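PDB 7LR7: glycosyl hydrolase from Streptomyces cattleya, which probably hydrolyses glycosidic linkages of N-glycans as a family 5, subfamily 18 glycosidase, and holds N-acetylglucosamine in its pocket. Local coordinates for residues Ala46-Asp51 with Ala335-Ala340; Arg72-Leu77 with Arg133-Ala138; Ser158-Pro163 with Trp202-His207; Ala359-Val364 with Val418-Asp423. One frame throughout, in Å; residues are numbered along the deposited sequence.

Contact 1. Residues Ala46-Asp51 with Ala335-Ala340; sequences AALGFD and AGRAVA
The Phe50 ring turns its edge to the helix: Val339 CG1 lies near the ring plane, 3.8 Å from CZ and nearly as close to CE1. Within the loop, Leu48 CD2 packs beside the same ring, 3.8 Å from Phe50 CE2. The second flat group, the guanidinium of Arg337, meets Leu48 CD1 obliquely, with NH2 3.9 Å from that methyl. Although the arginine starts off away from the loop, a bend at chi2 (-73°) brings its far end back across Leu48 at about a right angle. Ala340 CB points toward the loop and lies 3.3 Å from Leu48 O and 4.2 Å from Leu48 CG. No direct hydrogen bond crosses; instead one water donates to both Leu48 O (2.7 Å) and Ala340 O (2.9 Å), joining the two carbonyls. Leu48 is placed by a Schellman motif, in which Gly49 with its positive phi ends helix 35-46 and its N bonds to Ala46 O. The loop then enters strand 52-55 of the (beta/alpha)8 barrel, Asp51 making salt bridges to Arg347 and Arg15, while helix 334-348 has Val339 and Ala338 against helix 281-292.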
loop_
_atom_site.group_PDB
_atom_site.type_symbol
_atom_site.label_atom_id
_atom_site.label_comp_id
_atom_site.label_asym_id
_atom_site.label_seq_id
_atom_site.Cartn_x
_atom_site.Cartn_y
_atom_site.Cartn_z
ATOM N N ALA A 46 8.281 -10.782 28.854
ATOM C CA ALA A 46 9.346 -10.762 29.850
ATOM C C ALA A 46 9.141 -11.842 30.903
ATOM O O ALA A 46 10.122 -12.341 31.469
ATOM C CB ALA A 46 9.439 -9.377 30.496
ATOM N N ALA A 47 7.887 -12.234 31.155
ATOM C CA ALA A 47 7.601 -13.301 32.114
ATOM C C ALA A 47 8.183 -14.630 31.673
ATOM O O ALA A 47 8.368 -15.520 32.506
ATOM C CB ALA A 47 6.093 -13.458 32.314
ATOM N N LEU A 48 8.451 -14.785 30.380
ATOM C CA LEU A 48 9.092 -15.978 29.854
ATOM C C LEU A 48 10.617 -15.913 29.936
ATOM O O LEU A 48 11.283 -16.895 29.596
ATOM C CB LEU A 48 8.640 -16.204 28.408
ATOM C CG LEU A 48 7.486 -17.200 28.187
ATOM C CD1 LEU A 48 6.353 -16.982 29.169
ATOM C CD2 LEU A 48 6.968 -17.139 26.760
ATOM N N GLY A 49 11.183 -14.792 30.375
ATOM C CA GLY A 49 12.616 -14.691 30.571
ATOM C C GLY A 49 13.415 -14.170 29.394
ATOM O O GLY A 49 14.650 -14.196 29.449
ATOM N N PHE A 50 12.762 -13.707 28.325
ATOM C CA PHE A 50 13.518 -13.136 27.217
ATOM C C PHE A 50 14.176 -11.820 27.637
ATOM O O PHE A 50 13.759 -11.164 28.589
ATOM C CB PHE A 50 12.612 -12.938 26.002
ATOM C CG PHE A 50 12.017 -14.220 25.490
ATOM C CD1 PHE A 50 12.794 -15.124 24.788
ATOM C CD2 PHE A 50 10.683 -14.535 25.729
ATOM C CE1 PHE A 50 12.247 -16.308 24.317
ATOM C CE2 PHE A 50 10.142 -15.719 25.267
ATOM C CZ PHE A 50 10.927 -16.610 24.567
ATOM N N ASP A 51 15.235 -11.449 26.924
ATOM C CA ASP A 51 15.942 -10.213 27.198
ATOM C C ASP A 51 15.815 -9.193 26.073
ATOM O O ASP A 51 16.286 -8.060 26.221
ATOM C CB ASP A 51 17.421 -10.510 27.480
ATOM C CG ASP A 51 18.104 -11.195 26.321
ATOM O OD1 ASP A 51 18.208 -10.595 25.221
ATOM O OD2 ASP A 51 18.548 -12.339 26.511
ATOM N N ALA A 335 4.900 -24.972 23.841
ATOM C CA ALA A 335 6.132 -24.589 23.160
ATOM C C ALA A 335 6.724 -23.326 23.779
ATOM O O ALA A 335 7.948 -23.194 23.872
ATOM C CB ALA A 335 5.874 -24.395 21.667
ATOM N N GLY A 336 5.873 -22.389 24.201
ATOM C CA GLY A 336 6.365 -21.266 24.979
ATOM C C GLY A 336 7.041 -21.704 26.267
ATOM O O GLY A 336 8.115 -21.205 26.618
ATOM N N ARG A 337 6.423 -22.651 26.982
ATOM C CA ARG A 337 7.026 -23.164 28.207
ATOM C C ARG A 337 8.379 -23.813 27.931
ATOM O O ARG A 337 9.317 -23.674 28.729
ATOM C CB ARG A 337 6.076 -24.160 28.880
ATOM C CG ARG A 337 4.918 -23.522 29.636
ATOM C CD ARG A 337 5.360 -22.854 30.942
ATOM N NE ARG A 337 4.267 -22.085 31.537
ATOM C CZ ARG A 337 4.283 -20.769 31.741
ATOM N NH1 ARG A 337 3.222 -20.164 32.264
ATOM N NH2 ARG A 337 5.352 -20.051 31.417
ATOM N N ALA A 338 8.504 -24.519 26.801
ATOM C CA ALA A 338 9.749 -25.236 26.523
ATOM C C ALA A 338 10.873 -24.278 26.150
ATOM O O ALA A 338 12.025 -24.476 26.550
ATOM C CB ALA A 338 9.539 -26.263 25.413
ATOM N N VAL A 339 10.571 -23.256 25.356
ATOM C CA VAL A 339 11.602 -22.280 25.015
ATOM C C VAL A 339 12.087 -21.551 26.267
ATOM O O VAL A 339 13.297 -21.384 26.477
ATOM C CB VAL A 339 11.083 -21.299 23.950
ATOM C CG1 VAL A 339 12.078 -20.131 23.782
ATOM C CG2 VAL A 339 10.847 -22.045 22.637
ATOM N N ALA A 340 11.155 -21.123 27.127
ATOM C CA ALA A 340 11.551 -20.477 28.372
ATOM C C ALA A 340 12.451 -21.388 29.192
ATOM O O ALA A 340 13.451 -20.934 29.764
ATOM C CB ALA A 340 10.324 -20.064 29.184
HETATM O O HOH W 1 13.257 -18.214 30.776
#

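Contact 2. Residues Arg72-Leu77 with Arg133-Ala138; sequences RAVEQL and RTLAAA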
loop_
_atom_site.group_PDB
_atom_site.type_symbol
_atom_site.label_atom_id
_atom_site.label_comp_id
_atom_site.label_asym_id
_atom_site.label_seq_id
_atom_site.Cartn_x
_atom_site.Cartn_y
_atom_site.Cartn_z
ATOM N N ARG A 72 4.329 11.251 14.956
ATOM C CA ARG A 72 3.539 10.469 15.904
ATOM C C ARG A 72 3.856 8.978 15.804
ATOM O O ARG A 72 3.943 8.289 16.823
ATOM C CB ARG A 72 2.055 10.720 15.680
ATOM C CG ARG A 72 1.554 11.989 16.351
ATOM C CD ARG A 72 0.034 12.136 16.239
ATOM N NE ARG A 72 -0.702 11.249 17.143
ATOM C CZ ARG A 72 -1.257 10.093 16.786
ATOM N NH1 ARG A 72 -1.165 9.658 15.534
ATOM N NH2 ARG A 72 -1.911 9.365 17.684
ATOM N N ALA A 73 4.005 8.456 14.587
ATOM C CA ALA A 73 4.441 7.068 14.436
ATOM C C ALA A 73 5.789 6.845 15.096
ATOM O O ALA A 73 6.004 5.833 15.780
ATOM C CB ALA A 73 4.525 6.691 12.958
ATOM N N VAL A 74 6.720 7.772 14.881
ATOM C CA VAL A 74 8.020 7.673 15.533
ATOM C C VAL A 74 7.854 7.727 17.047
ATOM O O VAL A 74 8.428 6.911 17.771
ATOM C CB VAL A 74 8.954 8.775 15.013
ATOM C CG1 VAL A 74 10.195 8.869 15.874
ATOM C CG2 VAL A 74 9.308 8.520 13.534
ATOM N N GLU A 75 7.038 8.672 17.548
ATOM C CA GLU A 75 6.793 8.755 18.990
ATOM C C GLU A 75 6.233 7.449 19.530
ATOM O O GLU A 75 6.629 6.992 20.613
ATOM C CB GLU A 75 5.817 9.881 19.321
ATOM C CG GLU A 75 6.288 11.269 19.039
ATOM C CD GLU A 75 5.117 12.210 18.842
ATOM O OE1 GLU A 75 4.069 11.991 19.488
ATOM O OE2 GLU A 75 5.238 13.156 18.036
ATOM N N GLN A 76 5.288 6.850 18.802
ATOM C CA GLN A 76 4.749 5.560 19.218
ATOM C C GLN A 76 5.844 4.500 19.297
ATOM O O GLN A 76 5.876 3.703 20.239
ATOM C CB GLN A 76 3.635 5.123 18.260
ATOM C CG GLN A 76 2.407 6.021 18.325
ATOM C CD GLN A 76 1.495 5.851 17.119
ATOM O OE1 GLN A 76 1.846 5.181 16.153
ATOM N NE2 GLN A 76 0.319 6.469 17.173
ATOM N N LEU A 77 6.746 4.470 18.319
ATOM C CA LEU A 77 7.845 3.512 18.372
ATOM C C LEU A 77 8.714 3.746 19.606
ATOM O O LEU A 77 9.144 2.791 20.262
ATOM C CB LEU A 77 8.682 3.604 17.098
ATOM C CG LEU A 77 9.908 2.694 16.977
ATOM C CD1 LEU A 77 9.520 1.225 17.139
ATOM C CD2 LEU A 77 10.591 2.925 15.628
ATOM N N ARG A 133 17.365 6.658 8.999
ATOM C CA ARG A 133 18.114 7.583 9.843
ATOM C C ARG A 133 17.220 8.202 10.905
ATOM O O ARG A 133 17.643 8.384 12.055
ATOM C CB ARG A 133 18.754 8.683 8.996
ATOM C CG ARG A 133 19.644 9.621 9.797
ATOM C CD ARG A 133 20.209 10.699 8.888
ATOM N NE ARG A 133 20.902 11.716 9.664
ATOM C CZ ARG A 133 21.691 12.641 9.138
ATOM N NH1 ARG A 133 21.881 12.687 7.828
ATOM N NH2 ARG A 133 22.285 13.520 9.930
ATOM N N THR A 134 15.976 8.521 10.540
ATOM C CA THR A 134 15.052 9.126 11.496
ATOM C C THR A 134 14.703 8.160 12.630
ATOM O O THR A 134 14.744 8.531 13.813
ATOM C CB THR A 134 13.799 9.605 10.764
ATOM O OG1 THR A 134 14.174 10.581 9.767
ATOM C CG2 THR A 134 12.842 10.225 11.736
ATOM N N LEU A 135 14.365 6.914 12.298
ATOM C CA LEU A 135 14.077 5.953 13.359
ATOM C C LEU A 135 15.274 5.811 14.288
ATOM O O LEU A 135 15.151 5.966 15.512
ATOM C CB LEU A 135 13.685 4.594 12.771
ATOM C CG LEU A 135 12.242 4.315 12.312
ATOM C CD1 LEU A 135 11.541 5.500 11.656
ATOM C CD2 LEU A 135 12.170 3.075 11.415
ATOM N N ALA A 136 16.453 5.536 13.720
ATOM C CA ALA A 136 17.644 5.339 14.547
ATOM C C ALA A 136 17.912 6.544 15.446
ATOM O O ALA A 136 18.226 6.388 16.637
ATOM C CB ALA A 136 18.852 5.052 13.650
ATOM N N ALA A 137 17.796 7.758 14.889
ATOM C CA ALA A 137 18.074 8.968 15.658
ATOM C C ALA A 137 17.058 9.163 16.778
ATOM O O ALA A 137 17.416 9.575 17.887
ATOM C CB ALA A 137 18.098 10.186 14.724
ATOM N N ALA A 138 15.789 8.856 16.509
ATOM C CA ALA A 138 14.752 8.992 17.524
ATOM C C ALA A 138 14.986 8.072 18.709
ATOM O O ALA A 138 14.622 8.411 19.839
ATOM C CB ALA A 138 13.399 8.680 16.901
#
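Val74 carries most of this contact, with its two methyls divided between three partners. CG1 presses on Ala138 CB at 3.4 Å, tighter than ordinary van der Waals contact, whereas CG2 sits more loosely against Leu135 CD1 (4.2 Å) and Thr134 CG2 (4.3 Å). The division follows from chi1 of 168°, which sets CG1 opposite the backbone N and CG2 opposite the carbonyl carbon, so that each branch faces a different part of helix 122-139. One turn further on, Leu77 CD2 reaches Leu135 CG at 4.0 Å, the two leucines crossing at about a right angle. Leu135 thus touches both Val74 and Leu77, through CD1 and through CG, and no hydrogen bond joins the segments. The axes of the short segments approach to 10.2 Å at a signed crossing angle of -44°, with both running in the same general sense. That fits adjacent outer helices of a (beta/alpha)8 barrel: helix 71-86 leads from strand 52-55 to strand 90-94, and helix 122-139 from strand 90-94 to strand 145-152. Behind the first shell, Leu135 also packs on Met148 of strand 145-152, which places its side chain between the helix layer and the barrel strands. Thr134 keeps its polar end for its own helix, OG1 bonding to Glu130 O, while its side chain also touches Ile69. Farther out, Arg72 makes a salt bridge from NH1 to Asp32 of the second subunit and packs on Leu31 of that same subunit.

Contact 3. Residues Ser158-Pro163 with Trp202-His207; sequences SGHPHP and WYLDDH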
loop_
_atom_site.group_PDB
_atom_site.type_symbol
_atom_site.label_atom_id
_atom_site.label_comp_id
_atom_site.label_asym_id
_atom_site.label_seq_id
_atom_site.Cartn_x
_atom_site.Cartn_y
_atom_site.Cartn_z
ATOM N N SER A 158 13.810 -8.943 -4.664
ATOM C CA SER A 158 14.868 -8.742 -5.651
ATOM C C SER A 158 14.834 -9.726 -6.815
ATOM O O SER A 158 15.572 -9.530 -7.785
ATOM C CB SER A 158 16.250 -8.819 -4.979
ATOM O OG SER A 158 16.509 -10.117 -4.432
ATOM N N GLY A 159 14.024 -10.774 -6.759
ATOM C CA GLY A 159 14.033 -11.729 -7.853
ATOM C C GLY A 159 13.034 -12.838 -7.614
ATOM O O GLY A 159 12.287 -12.833 -6.634
ATOM N N HIS A 160 13.032 -13.798 -8.550
ATOM C CA HIS A 160 12.268 -15.040 -8.439
ATOM C C HIS A 160 12.406 -15.614 -7.029
ATOM O O HIS A 160 13.500 -15.563 -6.456
ATOM C CB HIS A 160 12.757 -16.035 -9.499
ATOM C CG HIS A 160 12.293 -17.443 -9.285
ATOM N ND1 HIS A 160 11.109 -17.925 -9.804
ATOM C CD2 HIS A 160 12.857 -18.479 -8.616
ATOM C CE1 HIS A 160 10.961 -19.191 -9.456
ATOM N NE2 HIS A 160 12.009 -19.553 -8.737
ATOM N N PRO A 161 11.330 -16.167 -6.425
ATOM C CA PRO A 161 10.005 -16.341 -7.027
ATOM C C PRO A 161 9.049 -15.148 -6.879
ATOM O O PRO A 161 7.851 -15.360 -7.070
ATOM C CB PRO A 161 9.454 -17.542 -6.258
ATOM C CG PRO A 161 9.999 -17.313 -4.858
ATOM C CD PRO A 161 11.385 -16.758 -5.071
ATOM N N HIS A 162 9.533 -13.949 -6.548
ATOM C CA HIS A 162 8.614 -12.831 -6.376
ATOM C C HIS A 162 7.848 -12.560 -7.677
ATOM O O HIS A 162 8.439 -12.546 -8.765
ATOM C CB HIS A 162 9.345 -11.567 -5.933
ATOM C CG HIS A 162 8.426 -10.505 -5.404
ATOM N ND1 HIS A 162 7.691 -9.680 -6.227
ATOM C CD2 HIS A 162 8.087 -10.168 -4.137
ATOM C CE1 HIS A 162 6.952 -8.868 -5.491
ATOM N NE2 HIS A 162 7.173 -9.144 -4.217
ATOM N N PRO A 163 6.534 -12.344 -7.607
ATOM C CA PRO A 163 5.752 -12.190 -8.849
ATOM C C PRO A 163 6.009 -10.880 -9.583
ATOM O O PRO A 163 5.672 -10.784 -10.771
ATOM C CB PRO A 163 4.291 -12.284 -8.373
ATOM C CG PRO A 163 4.310 -11.942 -6.922
ATOM C CD PRO A 163 5.700 -12.295 -6.391
ATOM N N TRP A 202 21.366 -17.919 0.531
ATOM C CA TRP A 202 22.299 -19.038 0.613
ATOM C C TRP A 202 21.934 -20.213 -0.285
ATOM O O TRP A 202 22.797 -21.055 -0.555
ATOM C CB TRP A 202 22.390 -19.549 2.063
ATOM C CG TRP A 202 23.085 -18.593 3.020
ATOM C CD1 TRP A 202 24.421 -18.556 3.322
ATOM C CD2 TRP A 202 22.473 -17.546 3.784
ATOM N NE1 TRP A 202 24.675 -17.541 4.220
ATOM C CE2 TRP A 202 23.494 -16.912 4.521
ATOM C CE3 TRP A 202 21.161 -17.071 3.903
ATOM C CZ2 TRP A 202 23.240 -15.838 5.379
ATOM C CZ3 TRP A 202 20.912 -15.997 4.751
ATOM C CH2 TRP A 202 21.948 -15.391 5.474
ATOM N N TYR A 203 20.688 -20.279 -0.763
ATOM C CA TYR A 203 20.136 -21.484 -1.361
ATOM C C TYR A 203 19.782 -21.370 -2.836
ATOM O O TYR A 203 19.688 -22.404 -3.506
ATOM C CB TYR A 203 18.859 -21.905 -0.615
ATOM C CG TYR A 203 19.075 -22.479 0.764
ATOM C CD1 TYR A 203 20.356 -22.660 1.285
ATOM C CD2 TYR A 203 17.984 -22.843 1.554
ATOM C CE1 TYR A 203 20.539 -23.201 2.561
ATOM C CE2 TYR A 203 18.156 -23.359 2.820
ATOM C CZ TYR A 203 19.430 -23.546 3.321
ATOM O OH TYR A 203 19.591 -24.096 4.583
ATOM N N LEU A 204 19.553 -20.169 -3.355
ATOM C CA LEU A 204 18.993 -19.977 -4.689
ATOM C C LEU A 204 20.084 -19.465 -5.624
ATOM O O LEU A 204 20.660 -18.401 -5.378
ATOM C CB LEU A 204 17.835 -18.979 -4.644
ATOM C CG LEU A 204 16.423 -19.382 -5.060
ATOM C CD1 LEU A 204 15.522 -18.141 -5.051
ATOM C CD2 LEU A 204 16.425 -20.035 -6.417
ATOM N N ASP A 205 20.354 -20.214 -6.692
ATOM C CA ASP A 205 21.384 -19.817 -7.640
ATOM C C ASP A 205 21.000 -18.499 -8.300
ATOM O O ASP A 205 19.848 -18.304 -8.701
ATOM C CB ASP A 205 21.588 -20.908 -8.691
ATOM C CG ASP A 205 22.044 -22.227 -8.085
ATOM O OD1 ASP A 205 22.730 -22.206 -7.038
ATOM O OD2 ASP A 205 21.717 -23.288 -8.655
ATOM N N ASP A 206 21.961 -17.581 -8.375
ATOM C CA ASP A 206 21.790 -16.289 -9.045
ATOM C C ASP A 206 20.750 -15.403 -8.363
ATOM O O ASP A 206 20.183 -14.500 -8.983
ATOM C CB ASP A 206 21.453 -16.477 -10.528
ATOM C CG ASP A 206 22.585 -17.141 -11.294
ATOM O OD1 ASP A 206 23.753 -16.723 -11.106
ATOM O OD2 ASP A 206 22.307 -18.081 -12.070
ATOM N N HIS A 207 20.487 -15.641 -7.099
ATOM C CA HIS A 207 19.754 -14.677 -6.308
ATOM C C HIS A 207 20.650 -13.470 -6.042
ATOM O O HIS A 207 21.810 -13.643 -5.652
ATOM C CB HIS A 207 19.306 -15.328 -5.007
ATOM C CG HIS A 207 18.476 -14.445 -4.145
ATOM N ND1 HIS A 207 17.178 -14.105 -4.458
ATOM C CD2 HIS A 207 18.759 -13.816 -2.981
ATOM C CE1 HIS A 207 16.689 -13.326 -3.509
ATOM N NE2 HIS A 207 17.627 -13.150 -2.593
HETATM O O HOH W 2 15.913 -14.628 -6.994
#
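His207 faces Ser158 and His160 between the loop after strand 145-152 and the turn that follows helix 200-203, both on the (beta/alpha)8 barrel, and it closes a type II beta turn begun at Leu204. Its CB lies 4.0 Å from Leu204 CB, at the other end of the turn. With CG anti to the backbone N (chi1 -177°), the imidazole extends toward the other loop. There CE1 comes within 3.3 Å of Ser158 OG, which lies obliquely to the ring; the hydroxyl has its hydrogen bond with Asn155 O. NE2, at the tip, is hydrogen-bonded to Asn155 ND2, so one residue outside the two segments ties down both the serine and the histidine. Leu204, from the start of the turn, brings CD1 to 3.6 Å from His160 O and to 4.4 Å from Pro161 CD. The peptide before Pro161 is cis, and Pro161 CB lies over the centre of the His160 ring, 3.8 Å above its plane. This proline is about 6 Å, side chain to ligand, from a bound N-acetylglucosamine, and also packs on Trp113 of the second subunit. At the edge of the His207 ring, in its plane, a water hydrogen-bonds ND1 at 2.9 Å and donates to His160 O at 2.6 Å.

Contact 4. Residues Ala359-Val364 with Val418-Asp423; sequences ALVVDV and VVTPHD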
loop_
_atom_site.group_PDB
_atom_site.type_symbol
_atom_site.label_atom_id
_atom_site.label_comp_id
_atom_site.label_asym_id
_atom_site.label_seq_id
_atom_site.Cartn_x
_atom_site.Cartn_y
_atom_site.Cartn_z
ATOM N N ALA A 359 35.929 -28.951 9.355
ATOM C CA ALA A 359 35.224 -28.082 8.418
ATOM C C ALA A 359 34.827 -28.849 7.162
ATOM O O ALA A 359 35.642 -29.579 6.586
ATOM C CB ALA A 359 36.083 -26.869 8.047
ATOM N N LEU A 360 33.565 -28.705 6.767
ATOM C CA LEU A 360 33.066 -29.208 5.489
ATOM C C LEU A 360 33.335 -28.186 4.393
ATOM O O LEU A 360 32.968 -27.016 4.535
ATOM C CB LEU A 360 31.557 -29.449 5.580
ATOM C CG LEU A 360 30.783 -30.443 4.717
ATOM C CD1 LEU A 360 29.483 -29.792 4.290
ATOM C CD2 LEU A 360 31.570 -30.985 3.528
ATOM N N VAL A 361 33.943 -28.625 3.291
ATOM C CA VAL A 361 34.237 -27.711 2.189
ATOM C C VAL A 361 32.944 -27.333 1.473
ATOM O O VAL A 361 32.121 -28.193 1.139
ATOM C CB VAL A 361 35.244 -28.339 1.216
ATOM C CG1 VAL A 361 35.564 -27.379 0.074
ATOM C CG2 VAL A 361 36.506 -28.700 1.933
ATOM N N VAL A 362 32.758 -26.042 1.239
ATOM C CA VAL A 362 31.581 -25.516 0.558
ATOM C C VAL A 362 32.059 -24.950 -0.775
ATOM O O VAL A 362 32.725 -23.906 -0.814
ATOM C CB VAL A 362 30.870 -24.458 1.412
ATOM C CG1 VAL A 362 29.764 -23.743 0.619
ATOM C CG2 VAL A 362 30.295 -25.109 2.668
ATOM N N ASP A 363 31.764 -25.662 -1.870
ATOM C CA ASP A 363 32.185 -25.259 -3.216
ATOM C C ASP A 363 30.959 -24.788 -3.984
ATOM O O ASP A 363 30.114 -25.590 -4.387
ATOM C CB ASP A 363 32.884 -26.393 -3.965
ATOM C CG ASP A 363 33.484 -25.929 -5.305
ATOM O OD1 ASP A 363 34.421 -26.593 -5.797
ATOM O OD2 ASP A 363 33.024 -24.902 -5.863
ATOM N N VAL A 364 30.913 -23.498 -4.260
ATOM C CA VAL A 364 29.665 -22.834 -4.595
ATOM C C VAL A 364 29.864 -22.092 -5.918
ATOM O O VAL A 364 29.013 -21.310 -6.363
ATOM C CB VAL A 364 29.292 -21.956 -3.376
ATOM C CG1 VAL A 364 29.378 -20.474 -3.621
ATOM C CG2 VAL A 364 28.007 -22.420 -2.704
ATOM N N VAL A 418 39.726 -30.928 7.446
ATOM C CA VAL A 418 38.972 -30.401 6.321
ATOM C C VAL A 418 38.516 -31.583 5.479
ATOM O O VAL A 418 39.343 -32.401 5.057
ATOM C CB VAL A 418 39.812 -29.421 5.485
ATOM C CG1 VAL A 418 39.044 -28.970 4.262
ATOM C CG2 VAL A 418 40.233 -28.228 6.328
ATOM N N VAL A 419 37.203 -31.694 5.265
ATOM C CA VAL A 419 36.616 -32.746 4.445
ATOM C C VAL A 419 35.658 -32.121 3.441
ATOM O O VAL A 419 35.077 -31.057 3.683
ATOM C CB VAL A 419 35.885 -33.809 5.296
ATOM C CG1 VAL A 419 36.855 -34.416 6.290
ATOM C CG2 VAL A 419 34.682 -33.210 6.016
ATOM N N THR A 420 35.506 -32.792 2.303
ATOM C CA THR A 420 34.606 -32.446 1.217
ATOM C C THR A 420 33.377 -33.352 1.231
ATOM O O THR A 420 33.377 -34.415 1.869
ATOM C CB THR A 420 35.335 -32.577 -0.126
ATOM O OG1 THR A 420 35.455 -33.962 -0.468
ATOM C CG2 THR A 420 36.728 -31.952 -0.041
ATOM N N PRO A 421 32.293 -32.951 0.556
ATOM C CA PRO A 421 31.135 -33.855 0.455
ATOM C C PRO A 421 31.473 -35.171 -0.222
ATOM O O PRO A 421 30.912 -36.214 0.137
ATOM C CB PRO A 421 30.121 -33.035 -0.356
ATOM C CG PRO A 421 30.543 -31.613 -0.158
ATOM C CD PRO A 421 32.027 -31.640 -0.058
ATOM N N HIS A 422 32.377 -35.140 -1.202
ATOM C CA HIS A 422 32.865 -36.365 -1.826
ATOM C C HIS A 422 33.526 -37.277 -0.797
ATOM O O HIS A 422 33.373 -38.505 -0.854
ATOM C CB HIS A 422 33.832 -36.001 -2.961
ATOM C CG HIS A 422 34.257 -37.159 -3.808
ATOM N ND1 HIS A 422 33.469 -37.679 -4.813
ATOM C CD2 HIS A 422 35.405 -37.879 -3.820
ATOM C CE1 HIS A 422 34.105 -38.681 -5.396
ATOM N NE2 HIS A 422 35.283 -38.820 -4.815
ATOM N N ASP A 423 34.254 -36.697 0.166
ATOM C CA ASP A 423 34.828 -37.498 1.249
ATOM C C ASP A 423 33.735 -38.157 2.081
ATOM O O ASP A 423 33.777 -39.364 2.342
ATOM C CB ASP A 423 35.712 -36.635 2.148
ATOM C CG ASP A 423 36.961 -36.159 1.451
ATOM O OD1 ASP A 423 37.230 -36.631 0.329
ATOM O OD2 ASP A 423 37.673 -35.310 2.029
#
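Val419 O accepts the amide of Val361, N to O 2.7 Å with 155° at the hydrogen, and also meets the CA-H of Leu360. The same residue's N donates to Ala359 O at 2.9 Å and 172°, a straighter bond, so Val419 bonds to residues two apart. These bonds define a parallel pairing, Ala359 beside Val418 and Leu360 beside Val419, at the edge of a three-stranded parallel sheet beyond the barrel in the chain; strand 397-400 flanks strand 358-362 on its other side. Side chains reinforce the pairing. Val361 CG2 lies 3.5 Å from Val418 CG1, a tight carbon pair, and 3.8 Å from Thr420 CG2. Leu360 CG is anti to the backbone N (chi1 -155°), and its CD2 reaches Pro421 CD at 3.7 Å, while Pro421 also touches Ala385 of helix 381-392. Where the strand ends, Thr420 is the N-cap of helix 421-424. Were the threonine replaced by an alanine, Asp423 N would probably lose its capping acceptor, and a gap would be likely to open beside Val361 CG2. The capping box is uneven: Asp423 N donates to Thr420 OG1 at 3.1 Å, while the return bond from Thr420 N to Asp423 OD2 is weak at 3.3 Å.

How the contacts relate
Contacts 1, 2 and 3 belong to the barrel, whereas contact 4 lies in the small sheet that follows it, its strand 358-362 coming next in the chain after helix 334-348 of contact 1. Contact 1 is made mostly by buried residues; the other three are partly buried. Direct hydrogen bonds across the segments occur in contact 4 alone, as expected of paired strands. Contact 2, helix on helix, is wholly apolar, while contacts 1 and 3, which involve loops, each use a water bridge. Contact 3 alone lies near the bound sugar. It also comes nearest to contact 4, about 6 Å between nearest atoms, whereas contacts 2 and 4 lie on opposite sides of the chain's centre.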